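Local coordinates for aminotransferase (Streptomyces pactum, PDB 4ZM4), which belongs to the class-III aminotransferases, pyridoxal-5'-phosphate-dependent enzymes of fold type I, and is modelled with pyridoxal-5'-phosphate bound, at residues W195-L201 and I227-F233; K357-H361 and A372-G376. The protein carries 1 engineered substitution. All blocks are in the same frame, centred on the assembly; numbering follows the deposited sequence.

Overall arrangement
Following the chain from the N terminus, contact 1 comes first: the turn leading from strand 190-193, an outermost strand of the seven-stranded mixed sheet, into helix 198-208 meets the loop before helix 233-244. It closes a loop of 25 residues that includes strand 212-217 of the same sheet. Contact 2 opens only after contact 1 has closed, so the two are in series and neither nest nor cross. It joins K357-H361 to A372-G376 across ten residues, at the open end of the hairpin 360-365/368-373. The contact centres lie 25 Å apart and their nearest atoms about 7 Å apart, without touching: one ties the sheet edge to helix 233-244, the other pairs two hairpin strands.

Contact 1: W195-L201 and I227-F233; sequences WNDPDAL and IPPAPGF
W195 and N196 lead a contact of polar side-chain bonds and aromatic packing at the edge of the large domain of a fold type I aminotransferase. It joins the turn and first helical residues of W195-L201, just after strand 190-193, an outermost strand of the mixed seven-stranded sheet, to the proline-rich loop that runs into F233, the first residue of helix 233-244. The W195 side chain is about 12 Å from the bound ligand. Three hydrogen bonds cross the contact. The indole nitrogen W195 NE1 donates to I227 O at 3.1 Å, with the acceptor close to the ring plane. One residue on, the N196 amide bridges two backbone groups: ND2 donates to P228 O at 3.2 Å, nearly in the amide plane, while OD1 accepts from A230 N at 2.8 Å. That second bond is nearly straight at its hydrogen, yet the donor stands above the carbonyl plane of the amide. ND2 also donates to R385 O; with OD1 accepting a backbone N-H, this pattern supports the modelled flip of the amide.

F233 supplies the apolar half. Its CG lies anti to the backbone N (chi1 -166°), and the ring presents its edge to the face of the six-membered ring of W195, offset, with planes at 86°; W195 CZ3 and F233 CE2 are closest, at 3.6 Å. L201 CD2 touches F233 CZ, and L201 also packs on L237 and L240, setting the first turn of helix 198-208 against helix 233-244. D197 caps the former by accepting from A200 N. Over one face of the F233 ring sits N196 CA in a CH-pi contact, 3.8 Å from the centroid and 12° off the normal.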
# COMPACT_ATOMS: atom_id res chain seq x y z
N TRP B 195 22.29 4.68 -16.03
CA TRP B 195 22.94 4.71 -14.74
C TRP B 195 24.44 4.92 -14.93
O TRP B 195 24.99 4.42 -15.90
CB TRP B 195 22.69 3.37 -14.06
CG TRP B 195 23.19 3.18 -12.63
CD1 TRP B 195 23.76 2.06 -12.13
CD2 TRP B 195 23.09 4.10 -11.52
NE1 TRP B 195 24.02 2.21 -10.80
CE2 TRP B 195 23.63 3.45 -10.41
CE3 TRP B 195 22.61 5.39 -11.38
CZ2 TRP B 195 23.69 4.03 -9.17
CZ3 TRP B 195 22.70 5.99 -10.14
CH2 TRP B 195 23.25 5.32 -9.05
N ASN B 196 25.06 5.71 -14.06
CA ASN B 196 26.48 5.97 -14.06
C ASN B 196 27.01 6.55 -15.37
O ASN B 196 28.09 6.19 -15.82
CB ASN B 196 27.24 4.71 -13.67
CG ASN B 196 27.07 4.36 -12.19
OD1 ASN B 196 27.06 5.24 -11.34
ND2 ASN B 196 26.95 3.08 -11.90
N ASP B 197 26.24 7.44 -16.00
CA ASP B 197 26.66 8.14 -17.24
C ASP B 197 26.75 9.63 -16.98
O ASP B 197 25.80 10.36 -17.27
CB ASP B 197 25.67 7.85 -18.37
CG ASP B 197 26.14 8.38 -19.71
OD1 ASP B 197 27.07 9.22 -19.75
OD2 ASP B 197 25.60 7.95 -20.74
N PRO B 198 27.88 10.11 -16.41
CA PRO B 198 27.99 11.54 -16.02
C PRO B 198 27.86 12.55 -17.17
O PRO B 198 27.28 13.61 -16.99
CB PRO B 198 29.35 11.63 -15.33
CG PRO B 198 30.06 10.37 -15.61
CD PRO B 198 29.10 9.35 -16.09
N ASP B 199 28.41 12.23 -18.33
CA ASP B 199 28.29 13.10 -19.51
C ASP B 199 26.81 13.37 -19.84
O ASP B 199 26.40 14.49 -19.96
CB ASP B 199 28.96 12.45 -20.74
CG ASP B 199 30.49 12.39 -20.64
OD1 ASP B 199 31.09 13.19 -19.88
OD2 ASP B 199 31.09 11.53 -21.36
N ALA B 200 26.03 12.29 -19.93
CA ALA B 200 24.61 12.38 -20.25
C ALA B 200 23.86 13.17 -19.21
O ALA B 200 23.02 14.01 -19.53
CB ALA B 200 24.02 10.97 -20.39
N LEU B 201 24.20 12.95 -17.96
CA LEU B 201 23.58 13.67 -16.85
C LEU B 201 23.89 15.15 -16.89
O LEU B 201 23.02 16.00 -16.60
CB LEU B 201 24.05 13.06 -15.51
CG LEU B 201 23.40 13.66 -14.26
CD1 LEU B 201 21.91 13.35 -14.18
CD2 LEU B 201 24.12 13.15 -13.02
N ILE B 227 24.37 -2.91 -8.93
CA ILE B 227 25.37 -2.00 -9.46
C ILE B 227 25.50 -0.76 -8.57
O ILE B 227 24.64 0.13 -8.59
CB ILE B 227 25.05 -1.59 -10.93
CG1 ILE B 227 24.87 -2.85 -11.77
CG2 ILE B 227 26.18 -0.74 -11.49
CD1 ILE B 227 24.38 -2.60 -13.19
N PRO B 228 26.59 -0.70 -7.81
CA PRO B 228 26.81 0.49 -7.03
C PRO B 228 27.10 1.72 -7.89
O PRO B 228 27.37 1.60 -9.10
CB PRO B 228 28.04 0.13 -6.18
CG PRO B 228 28.80 -0.85 -7.00
CD PRO B 228 27.79 -1.56 -7.87
N PRO B 229 27.01 2.90 -7.30
CA PRO B 229 27.28 4.08 -8.11
C PRO B 229 28.78 4.18 -8.36
O PRO B 229 29.58 3.85 -7.47
CB PRO B 229 26.79 5.22 -7.22
CG PRO B 229 26.99 4.71 -5.83
CD PRO B 229 26.84 3.22 -5.88
N ALA B 230 29.17 4.61 -9.55
CA ALA B 230 30.56 4.86 -9.88
C ALA B 230 31.12 5.94 -8.96
O ALA B 230 30.38 6.82 -8.51
CB ALA B 230 30.70 5.30 -11.33
N PRO B 231 32.42 5.89 -8.68
CA PRO B 231 33.08 6.95 -7.90
C PRO B 231 32.68 8.35 -8.37
O PRO B 231 32.80 8.65 -9.56
CB PRO B 231 34.58 6.71 -8.15
CG PRO B 231 34.68 5.24 -8.48
CD PRO B 231 33.39 4.89 -9.20
N GLY B 232 32.17 9.16 -7.45
CA GLY B 232 31.77 10.54 -7.73
C GLY B 232 30.38 10.78 -8.34
O GLY B 232 29.98 11.94 -8.52
N PHE B 233 29.65 9.71 -8.68
CA PHE B 233 28.39 9.89 -9.38
C PHE B 233 27.31 10.49 -8.50
O PHE B 233 26.64 11.44 -8.90
CB PHE B 233 27.92 8.61 -10.03
CG PHE B 233 26.84 8.82 -11.02
CD1 PHE B 233 27.12 9.40 -12.25
CD2 PHE B 233 25.52 8.46 -10.74
CE1 PHE B 233 26.12 9.57 -13.21
CE2 PHE B 233 24.52 8.66 -11.67
CZ PHE B 233 24.82 9.20 -12.91

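Contact 2: K357-H361 and A372-G376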
# COMPACT_ATOMS: atom_id res chain seq x y z
N LYS B 357 34.78 -24.06 -13.19
CA LYS B 357 35.16 -23.33 -14.40
C LYS B 357 33.94 -22.73 -15.13
O LYS B 357 33.88 -22.71 -16.36
CB LYS B 357 36.00 -24.22 -15.32
CG LYS B 357 37.16 -24.88 -14.60
CD LYS B 357 38.12 -25.58 -15.56
CE LYS B 357 39.21 -26.35 -14.80
NZ LYS B 357 40.34 -26.75 -15.67
N ARG B 358 33.00 -22.19 -14.35
CA ARG B 358 31.87 -21.44 -14.88
C ARG B 358 32.13 -19.96 -14.63
O ARG B 358 32.23 -19.56 -13.47
CB ARG B 358 30.58 -21.82 -14.15
CG ARG B 358 30.15 -23.25 -14.36
CD ARG B 358 29.54 -23.41 -15.74
NE ARG B 358 28.98 -24.74 -15.94
CZ ARG B 358 28.36 -25.11 -17.05
NH1 ARG B 358 28.21 -24.26 -18.06
NH2 ARG B 358 27.90 -26.34 -17.15
N PRO B 359 32.24 -19.15 -15.69
CA PRO B 359 32.36 -17.73 -15.42
C PRO B 359 31.09 -17.16 -14.76
O PRO B 359 29.97 -17.56 -15.09
CB PRO B 359 32.63 -17.11 -16.79
CG PRO B 359 32.20 -18.13 -17.79
CD PRO B 359 32.36 -19.46 -17.13
N VAL B 360 31.29 -16.24 -13.83
CA VAL B 360 30.19 -15.67 -13.06
C VAL B 360 30.50 -14.19 -12.79
O VAL B 360 31.66 -13.82 -12.61
CB VAL B 360 30.04 -16.45 -11.75
CG1 VAL B 360 31.22 -16.18 -10.82
CG2 VAL B 360 28.73 -16.13 -11.07
N HIS B 361 29.48 -13.34 -12.78
CA HIS B 361 29.62 -11.98 -12.27
C HIS B 361 28.89 -11.85 -10.95
O HIS B 361 27.73 -12.28 -10.83
CB HIS B 361 29.09 -10.94 -13.24
CG HIS B 361 29.48 -9.54 -12.88
ND1 HIS B 361 30.70 -9.01 -13.23
CD2 HIS B 361 28.84 -8.58 -12.17
CE1 HIS B 361 30.79 -7.78 -12.76
NE2 HIS B 361 29.67 -7.48 -12.13
N ALA B 372 25.32 -13.81 -11.21
CA ALA B 372 24.89 -14.05 -12.56
C ALA B 372 25.91 -14.90 -13.30
O ALA B 372 27.09 -14.60 -13.33
CB ALA B 372 24.68 -12.71 -13.28
N LEU B 373 25.41 -15.95 -13.94
CA LEU B 373 26.18 -16.85 -14.75
C LEU B 373 26.41 -16.19 -16.10
O LEU B 373 25.46 -15.70 -16.73
CB LEU B 373 25.36 -18.13 -14.90
CG LEU B 373 25.93 -19.45 -15.37
CD1 LEU B 373 27.07 -19.93 -14.51
CD2 LEU B 373 24.81 -20.47 -15.31
N LEU B 374 27.66 -16.14 -16.55
CA LEU B 374 28.03 -15.43 -17.77
C LEU B 374 28.10 -16.31 -19.01
O LEU B 374 28.30 -17.51 -18.93
CB LEU B 374 29.37 -14.73 -17.56
CG LEU B 374 29.48 -13.78 -16.37
CD1 LEU B 374 30.81 -13.08 -16.36
CD2 LEU B 374 28.35 -12.74 -16.39
N LYS B 375 27.93 -15.70 -20.18
CA LYS B 375 28.10 -16.40 -21.47
C LYS B 375 29.56 -16.84 -21.63
O LYS B 375 30.47 -16.17 -21.15
CB LYS B 375 27.76 -15.48 -22.63
CG LYS B 375 26.30 -15.08 -22.72
CD LYS B 375 26.14 -13.87 -23.62
CE LYS B 375 24.67 -13.59 -23.91
NZ LYS B 375 24.54 -12.26 -24.57
N GLY B 376 29.78 -17.94 -22.32
CA GLY B 376 31.14 -18.41 -22.57
C GLY B 376 31.90 -17.35 -23.34
O GLY B 376 33.11 -17.19 -23.16
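R358 makes the first touch across this contact, its CB resting 4.0 Å from L373 CD1, just after the Schellman motif at K357 that ends helix 334-355. The R358 side chain also packs on F353 of that helix and on R398.

P359 follows and contributes both its carbonyl and its ring. P359 O accepts from L374 N at 3.1 Å; the bond is almost straight at the hydrogen (175°), although the donor stands above the carbonyl plane. L373 CD1 lies 3.8 Å from the same oxygen P359 O. The proline ring meets the second segment too, with P359 CB 4.1 Å from L374 CB.

At V360 the strand begins. It faces L373 as a non-hydrogen-bonded antiparallel pair, and both side chains lie on the sheet face that packs against F353. With V360 CG2 anti to the backbone N, that methyl is brought to 3.2 Å from A372 O, which also receives a CA-H...O contact from V360 CA.

H361 forms the hydrogen-bonded pair with A372. H361 N donates to A372 O at 2.8 Å and A372 N returns a bond to H361 O at 2.9 Å, each donor approaching nearly along the C=O axis. Beyond the regular pairing, L374 has CG anti to its carbonyl carbon (chi1 -55°), and its branched end lies against the H361 backbone; L374 CD2 comes 3.7 Å from H361 CB. The H361 side chain packs on E383, P384 and L390, and NE2 has a weak hydrogen bond to N363 OD1.

The V360-L373 and H361-A372 pairs show antiparallel pairing; lying at the start of strand 360-365 and the end of strand 368-373, they form the open end of a beta hairpin within a three-stranded antiparallel sheet.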